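Local coordinates for protein enoyl-CoA hydratase carB homologue (Streptomyces cattleya, PDB 5O34) that probably acts as a crotonase-family lyase in the biosynthesis of the carbapenem antibiotic thienamycin, at residues Phe69-Met81 with Ala123-Val135. Numbering follows the deposited sequence.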
ATOM      1  N   PHE A  69      27.351  11.238  -1.738  1.00 92.40           N
ATOM      2  CA  PHE A  69      26.970  11.453  -0.332  1.00 91.95           C
ATOM      3  C   PHE A  69      27.890  10.651   0.655  1.00 92.88           C
ATOM      4  O   PHE A  69      27.966   9.410   0.615  1.00 93.19           O
ATOM      5  CB  PHE A  69      25.476  11.106  -0.088  1.00 94.33           C
ATOM      6  CG  PHE A  69      24.717  12.153   0.679  1.00 96.68           C
ATOM      7  CD1 PHE A  69      24.326  13.340   0.071  1.00100.61           C
ATOM      8  CD2 PHE A  69      24.417  11.965   2.019  1.00 99.10           C
ATOM      9  CE1 PHE A  69      23.658  14.327   0.809  1.00101.61           C
ATOM     10  CE2 PHE A  69      23.756  12.936   2.750  1.00102.13           C
ATOM     11  CZ  PHE A  69      23.382  14.115   2.145  1.00100.42           C
ATOM     12  N   SER A  70      28.605  11.413   1.520  1.00 86.36           N
ATOM     13  CA  SER A  70      29.518  10.862   2.535  1.00 84.25           C
ATOM     14  C   SER A  70      28.780  10.596   3.851  1.00 84.55           C
ATOM     15  O   SER A  70      27.603  10.931   3.958  1.00 84.42           O
ATOM     16  CB  SER A  70      30.702  11.797   2.783  1.00 86.82           C
ATOM     17  OG  SER A  70      30.355  12.830   3.696  1.00 93.78           O
ATOM     18  N   ARG A  71      29.501  10.070   4.857  1.00 77.73           N
ATOM     19  CA  ARG A  71      28.999   9.729   6.188  1.00 75.75           C
ATOM     20  C   ARG A  71      28.898  10.924   7.125  1.00 77.06           C
ATOM     21  O   ARG A  71      28.030  10.936   8.003  1.00 76.47           O
ATOM     22  CB  ARG A  71      29.888   8.652   6.807  1.00 75.74           C
ATOM     23  CG  ARG A  71      29.866   7.322   6.036  1.00 84.10           C
ATOM     24  CD  ARG A  71      30.766   6.284   6.674  1.00 86.74           C
ATOM     25  NE  ARG A  71      30.585   6.270   8.126  1.00 90.33           N
ATOM     26  CZ  ARG A  71      31.543   6.012   9.009  1.00 99.22           C
ATOM     27  NH1 ARG A  71      32.765   5.683   8.599  1.00 87.94           N
ATOM     28  NH2 ARG A  71      31.283   6.052  10.309  1.00 79.36           N
ATOM     29  N   ALA A  72      29.793  11.921   6.955  1.00 72.51           N
ATOM     30  CA  ALA A  72      29.794  13.151   7.756  1.00 71.61           C
ATOM     31  C   ALA A  72      28.582  14.008   7.379  1.00 72.86           C
ATOM     32  O   ALA A  72      27.947  14.607   8.254  1.00 71.61           O
ATOM     33  CB  ALA A  72      31.083  13.923   7.535  1.00 72.45           C
ATOM     34  N   ARG A  73      28.236  14.005   6.072  1.00 68.68           N
ATOM     35  CA  ARG A  73      27.078  14.697   5.505  1.00 68.37           C
ATOM     36  C   ARG A  73      25.783  14.136   6.104  1.00 70.31           C
ATOM     37  O   ARG A  73      24.895  14.908   6.482  1.00 70.02           O
ATOM     38  CB  ARG A  73      27.076  14.562   3.975  1.00 70.36           C
ATOM     39  CG  ARG A  73      26.836  15.884   3.249  1.00 85.76           C
ATOM     40  CD  ARG A  73      26.865  15.739   1.740  1.00101.41           C
ATOM     41  NE  ARG A  73      26.319  16.924   1.077  1.00115.08           N
ATOM     42  CZ  ARG A  73      26.033  17.002  -0.220  1.00133.88           C
ATOM     43  NH1 ARG A  73      26.234  15.957  -1.016  1.00124.67           N
ATOM     44  NH2 ARG A  73      25.532  18.119  -0.727  1.00122.66           N
ATOM     45  N   MET A  74      25.716  12.801   6.261  1.00 65.03           N
ATOM     46  CA  MET A  74      24.567  12.116   6.868  1.00 64.16           C
ATOM     47  C   MET A  74      24.402  12.493   8.340  1.00 65.75           C
ATOM     48  O   MET A  74      23.297  12.863   8.754  1.00 65.18           O
ATOM     49  CB  MET A  74      24.714  10.600   6.752  1.00 66.62           C
ATOM     50  CG  MET A  74      24.594  10.083   5.345  1.00 70.68           C
ATOM     51  SD  MET A  74      25.470   8.502   5.267  1.00 76.16           S
ATOM     52  CE  MET A  74      25.896   8.415   3.508  1.00 72.96           C
ATOM     53  N   ARG A  75      25.510  12.453   9.112  1.00 61.00           N
ATOM     54  CA  ARG A  75      25.543  12.772  10.544  1.00 60.12           C
ATOM     55  C   ARG A  75      25.152  14.217  10.822  1.00 62.76           C
ATOM     56  O   ARG A  75      24.463  14.480  11.813  1.00 61.20           O
ATOM     57  CB  ARG A  75      26.922  12.463  11.149  1.00 61.20           C
ATOM     58  CG  ARG A  75      27.186  10.982  11.395  1.00 69.47           C
ATOM     59  CD  ARG A  75      28.520  10.758  12.086  1.00 79.81           C
ATOM     60  NE  ARG A  75      29.415   9.948  11.258  1.00 90.24           N
ATOM     61  CZ  ARG A  75      30.474  10.418  10.601  1.00103.67           C
ATOM     62  NH1 ARG A  75      30.803  11.703  10.687  1.00 90.36           N
ATOM     63  NH2 ARG A  75      31.222   9.603   9.872  1.00 90.90           N
ATOM     64  N   GLU A  76      25.585  15.151   9.950  1.00 60.18           N
ATOM     65  CA  GLU A  76      25.257  16.572  10.084  1.00 60.56           C
ATOM     66  C   GLU A  76      23.759  16.795   9.863  1.00 61.27           C
ATOM     67  O   GLU A  76      23.128  17.500  10.656  1.00 60.48           O
ATOM     68  CB  GLU A  76      26.090  17.434   9.125  1.00 62.82           C
ATOM     69  CG  GLU A  76      26.398  18.810   9.695  1.00 80.78           C
ATOM     70  CD  GLU A  76      26.457  19.956   8.700  1.00111.59           C
ATOM     71  OE1 GLU A  76      27.174  19.830   7.681  1.00114.49           O
ATOM     72  OE2 GLU A  76      25.823  21.004   8.969  1.00108.53           O
ATOM     73  N   LEU A  77      23.187  16.136   8.826  1.00 56.16           N
ATOM     74  CA  LEU A  77      21.758  16.192   8.508  1.00 54.98           C
ATOM     75  C   LEU A  77      20.927  15.608   9.646  1.00 56.15           C
ATOM     76  O   LEU A  77      19.926  16.212  10.036  1.00 55.28           O
ATOM     77  CB  LEU A  77      21.448  15.510   7.154  1.00 54.96           C
ATOM     78  CG  LEU A  77      20.014  15.668   6.592  1.00 59.80           C
ATOM     79  CD1 LEU A  77      19.563  17.129   6.547  1.00 60.10           C
ATOM     80  CD2 LEU A  77      19.895  15.045   5.218  1.00 61.44           C
ATOM     81  N   THR A  78      21.387  14.473  10.218  1.00 52.22           N
ATOM     82  CA  THR A  78      20.788  13.782  11.373  1.00 51.65           C
ATOM     83  C   THR A  78      20.765  14.718  12.597  1.00 55.84           C
ATOM     84  O   THR A  78      19.714  14.865  13.238  1.00 54.93           O
ATOM     85  CB  THR A  78      21.565  12.480  11.651  1.00 56.56           C
ATOM     86  OG1 THR A  78      21.532  11.658  10.490  1.00 55.54           O
ATOM     87  CG2 THR A  78      21.029  11.708  12.843  1.00 53.53           C
ATOM     88  N   ALA A  79      21.923  15.356  12.904  1.00 53.33           N
ATOM     89  CA  ALA A  79      22.055  16.303  14.018  1.00 53.69           C
ATOM     90  C   ALA A  79      21.150  17.512  13.801  1.00 58.86           C
ATOM     91  O   ALA A  79      20.462  17.920  14.741  1.00 59.03           O
ATOM     92  CB  ALA A  79      23.500  16.736  14.181  1.00 54.52           C
ATOM     93  N   LEU A  80      21.088  18.042  12.550  1.00 56.07           N
ATOM     94  CA  LEU A  80      20.211  19.169  12.204  1.00 55.88           C
ATOM     95  C   LEU A  80      18.747  18.824  12.447  1.00 60.43           C
ATOM     96  O   LEU A  80      18.049  19.581  13.127  1.00 59.91           O
ATOM     97  CB  LEU A  80      20.429  19.649  10.763  1.00 56.13           C
ATOM     98  CG  LEU A  80      19.452  20.733  10.252  1.00 61.49           C
ATOM     99  CD1 LEU A  80      19.600  22.049  11.039  1.00 61.53           C
ATOM    100  CD2 LEU A  80      19.612  20.948   8.750  1.00 62.86           C
ATOM    101  N   MET A  81      18.303  17.647  11.954  1.00 57.48           N
ATOM    102  CA  MET A  81      16.935  17.160  12.153  1.00 56.86           C
ATOM    103  C   MET A  81      16.583  17.112  13.631  1.00 59.63           C
ATOM    104  O   MET A  81      15.477  17.508  14.003  1.00 58.37           O
ATOM    105  CB  MET A  81      16.711  15.788  11.487  1.00 59.31           C
ATOM    106  CG  MET A  81      16.713  15.820   9.957  1.00 63.05           C
ATOM    107  SD  MET A  81      15.816  17.184   9.153  1.00 67.52           S
ATOM    108  CE  MET A  81      14.207  16.766   9.515  1.00 63.72           C
ATOM    109  N   ALA A 123      29.509   0.811   9.109  1.00 85.72           N
ATOM    110  CA  ALA A 123      29.403   2.144   9.691  1.00 84.31           C
ATOM    111  C   ALA A 123      28.604   3.075   8.772  1.00 84.35           C
ATOM    112  O   ALA A 123      27.944   3.988   9.271  1.00 82.94           O
ATOM    113  CB  ALA A 123      30.784   2.702   9.962  1.00 84.98           C
ATOM    114  N   TRP A 124      28.647   2.822   7.436  1.00 79.52           N
ATOM    115  CA  TRP A 124      27.874   3.559   6.423  1.00 79.67           C
ATOM    116  C   TRP A 124      26.387   3.313   6.700  1.00 79.48           C
ATOM    117  O   TRP A 124      25.650   4.275   6.923  1.00 79.65           O
ATOM    118  CB  TRP A 124      28.277   3.156   4.974  1.00 79.93           C
ATOM    119  CG  TRP A 124      27.404   3.696   3.859  1.00 82.73           C
ATOM    120  CD1 TRP A 124      26.829   4.933   3.788  1.00 85.96           C
ATOM    121  CD2 TRP A 124      27.102   3.044   2.607  1.00 83.70           C
ATOM    122  NE1 TRP A 124      26.118   5.062   2.614  1.00 86.43           N
ATOM    123  CE2 TRP A 124      26.271   3.918   1.868  1.00 88.62           C
ATOM    124  CE3 TRP A 124      27.441   1.795   2.046  1.00 85.88           C
ATOM    125  CZ2 TRP A 124      25.776   3.587   0.591  1.00 88.68           C
ATOM    126  CZ3 TRP A 124      26.945   1.464   0.786  1.00 88.10           C
ATOM    127  CH2 TRP A 124      26.128   2.355   0.070  1.00 88.93           C
ATOM    128  N   ILE A 125      25.992   2.025   6.806  1.00 71.81           N
ATOM    129  CA  ILE A 125      24.635   1.550   7.095  1.00 69.94           C
ATOM    130  C   ILE A 125      24.081   2.164   8.396  1.00 70.27           C
ATOM    131  O   ILE A 125      22.967   2.692   8.380  1.00 69.35           O
ATOM    132  CB  ILE A 125      24.565  -0.013   7.063  1.00 72.83           C
ATOM    133  CG1 ILE A 125      24.913  -0.595   5.660  1.00 73.53           C
ATOM    134  CG2 ILE A 125      23.237  -0.568   7.589  1.00 72.84           C
ATOM    135  CD1 ILE A 125      24.095  -0.051   4.382  1.00 83.16           C
ATOM    136  N   ASP A 126      24.869   2.143   9.489  1.00 65.43           N
ATOM    137  CA  ASP A 126      24.474   2.725  10.777  1.00 64.61           C
ATOM    138  C   ASP A 126      24.151   4.218  10.683  1.00 65.77           C
ATOM    139  O   ASP A 126      23.182   4.653  11.296  1.00 65.16           O
ATOM    140  CB  ASP A 126      25.519   2.455  11.873  1.00 66.89           C
ATOM    141  CG  ASP A 126      25.452   1.063  12.476  1.00 80.61           C
ATOM    142  OD1 ASP A 126      24.331   0.614  12.834  1.00 82.18           O
ATOM    143  OD2 ASP A 126      26.523   0.432  12.634  1.00 85.21           O
ATOM    144  N   ASP A 127      24.921   4.992   9.893  1.00 61.68           N
ATOM    145  CA  ASP A 127      24.664   6.432   9.712  1.00 61.71           C
ATOM    146  C   ASP A 127      23.409   6.672   8.860  1.00 64.37           C
ATOM    147  O   ASP A 127      22.594   7.533   9.204  1.00 63.38           O
ATOM    148  CB  ASP A 127      25.896   7.165   9.137  1.00 63.62           C
ATOM    149  CG  ASP A 127      27.085   7.218  10.085  1.00 72.04           C
ATOM    150  OD1 ASP A 127      26.862   7.298  11.321  1.00 72.06           O
ATOM    151  OD2 ASP A 127      28.237   7.209   9.595  1.00 78.10           O
ATOM    152  N   ILE A 128      23.247   5.870   7.776  1.00 60.94           N
ATOM    153  CA  ILE A 128      22.110   5.840   6.842  1.00 60.86           C
ATOM    154  C   ILE A 128      20.821   5.576   7.612  1.00 61.15           C
ATOM    155  O   ILE A 128      19.854   6.337   7.493  1.00 60.71           O
ATOM    156  CB  ILE A 128      22.379   4.745   5.749  1.00 65.10           C
ATOM    157  CG1 ILE A 128      23.493   5.197   4.814  1.00 67.24           C
ATOM    158  CG2 ILE A 128      21.111   4.392   4.939  1.00 65.53           C
ATOM    159  CD1 ILE A 128      23.078   6.312   3.884  1.00 79.04           C
ATOM    160  N   THR A 129      20.831   4.493   8.434  1.00 54.50           N
ATOM    161  CA  THR A 129      19.703   4.072   9.258  1.00 52.87           C
ATOM    162  C   THR A 129      19.348   5.155  10.263  1.00 54.85           C
ATOM    163  O   THR A 129      18.173   5.478  10.397  1.00 54.36           O
ATOM    164  CB  THR A 129      19.964   2.692   9.921  1.00 55.48           C
ATOM    165  OG1 THR A 129      20.467   1.770   8.954  1.00 54.59           O
ATOM    166  CG2 THR A 129      18.713   2.105  10.568  1.00 51.90           C
ATOM    167  N   ASP A 130      20.360   5.759  10.907  1.00 51.27           N
ATOM    168  CA  ASP A 130      20.162   6.841  11.881  1.00 50.91           C
ATOM    169  C   ASP A 130      19.580   8.085  11.219  1.00 51.35           C
ATOM    170  O   ASP A 130      18.736   8.741  11.823  1.00 51.32           O
ATOM    171  CB  ASP A 130      21.452   7.147  12.676  1.00 53.12           C
ATOM    172  CG  ASP A 130      21.899   6.048  13.647  1.00 64.94           C
ATOM    173  OD1 ASP A 130      21.321   4.928  13.602  1.00 65.71           O
ATOM    174  OD2 ASP A 130      22.845   6.296  14.432  1.00 70.57           O
ATOM    175  N   LEU A 131      19.961   8.356   9.952  1.00 45.45           N
ATOM    176  CA  LEU A 131      19.409   9.469   9.184  1.00 45.19           C
ATOM    177  C   LEU A 131      17.952   9.189   8.798  1.00 48.45           C
ATOM    178  O   LEU A 131      17.091  10.019   9.096  1.00 47.68           O
ATOM    179  CB  LEU A 131      20.271   9.818   7.947  1.00 45.21           C
ATOM    180  CG  LEU A 131      19.695  10.870   6.963  1.00 49.63           C
ATOM    181  CD1 LEU A 131      19.427  12.198   7.641  1.00 49.41           C
ATOM    182  CD2 LEU A 131      20.603  11.063   5.772  1.00 51.21           C
ATOM    183  N   TYR A 132      17.663   8.010   8.191  1.00 44.13           N
ATOM    184  CA  TYR A 132      16.291   7.667   7.789  1.00 43.84           C
ATOM    185  C   TYR A 132      15.337   7.598   8.980  1.00 49.29           C
ATOM    186  O   TYR A 132      14.214   8.101   8.884  1.00 48.41           O
ATOM    187  CB  TYR A 132      16.231   6.370   6.966  1.00 44.17           C
ATOM    188  CG  TYR A 132      17.070   6.354   5.704  1.00 44.02           C
ATOM    189  CD1 TYR A 132      17.401   7.539   5.039  1.00 46.16           C
ATOM    190  CD2 TYR A 132      17.464   5.154   5.126  1.00 43.69           C
ATOM    191  CE1 TYR A 132      18.150   7.525   3.862  1.00 44.33           C
ATOM    192  CE2 TYR A 132      18.185   5.129   3.933  1.00 44.10           C
ATOM    193  CZ  TYR A 132      18.543   6.318   3.318  1.00 48.62           C
ATOM    194  OH  TYR A 132      19.310   6.297   2.184  1.00 51.72           O
ATOM    195  N   THR A 133      15.797   7.022  10.115  1.00 46.89           N
ATOM    196  CA  THR A 133      14.970   6.916  11.321  1.00 46.77           C
ATOM    197  C   THR A 133      14.681   8.269  11.947  1.00 52.99           C
ATOM    198  O   THR A 133      13.546   8.468  12.382  1.00 53.44           O
ATOM    199  CB  THR A 133      15.517   5.910  12.356  1.00 49.76           C
ATOM    200  OG1 THR A 133      16.886   6.191  12.661  1.00 50.97           O
ATOM    201  CG2 THR A 133      15.354   4.454  11.908  1.00 43.20           C
ATOM    202  N   THR A 134      15.661   9.212  11.970  1.00 50.75           N
ATOM    203  CA  THR A 134      15.445  10.533  12.588  1.00 50.67           C
ATOM    204  C   THR A 134      14.481  11.387  11.722  1.00 53.74           C
ATOM    205  O   THR A 134      13.485  11.879  12.259  1.00 54.12           O
ATOM    206  CB  THR A 134      16.776  11.238  12.982  1.00 64.28           C
ATOM    207  OG1 THR A 134      16.490  12.351  13.827  1.00 68.23           O
ATOM    208  CG2 THR A 134      17.567  11.743  11.795  1.00 66.93           C
ATOM    209  N   VAL A 135      14.726  11.494  10.394  1.00 49.48           N
ATOM    210  CA  VAL A 135      13.872  12.249   9.461  1.00 49.16           C
ATOM    211  C   VAL A 135      12.394  11.816   9.605  1.00 53.60           C
ATOM    212  O   VAL A 135      11.509  12.670   9.621  1.00 53.62           O
ATOM    213  CB  VAL A 135      14.377  12.152   7.992  1.00 52.73           C
ATOM    214  CG1 VAL A 135      13.402  12.811   7.011  1.00 52.36           C
ATOM    215  CG2 VAL A 135      15.764  12.773   7.850  1.00 52.29           C
TER
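M74 is the knob of this interface: its side chain drops into a hole on helix 123-135 framed by W124, D127, I128 and L131. Extended past CG (chi2 156°), the chain carries SD to 3.5 Å from I128 CD1, and its methyl CE meets the indole edge at W124 NE1. SD also lies at the edge of the five-membered ring, 5.1 Å from its centroid, a Met-aromatic contact. One turn on, L131 CD1 packs against L77 CG (3.7 Å), and its CA and CB lie against T78 OG1, which gives its proton to M74 O of its own helix (2.8 Å). Beyond it, T78 CG2 butts against T134 CG2, and M81 CG rests on V135 CG2 at the far end. Toward the helix starts the seam turns polar, in an R71-D127-R75 salt-bridge network: D127 OD2 takes R71 NE at 2.9 Å, nearly straight (161°), with guanidinium and carboxylate almost coplanar, while R75 NE adds a weak bond to the same oxygen. A123 CB and R75 NH2 lie over opposite faces of the R71 guanidinium, each toward its rim. The axes of 71-81 and 123-135 run at 26°; their helices link parallel strands 55-59 to 92-96 and 92-96 to 142-146, successive β-α-β crossovers of the crotonase fold.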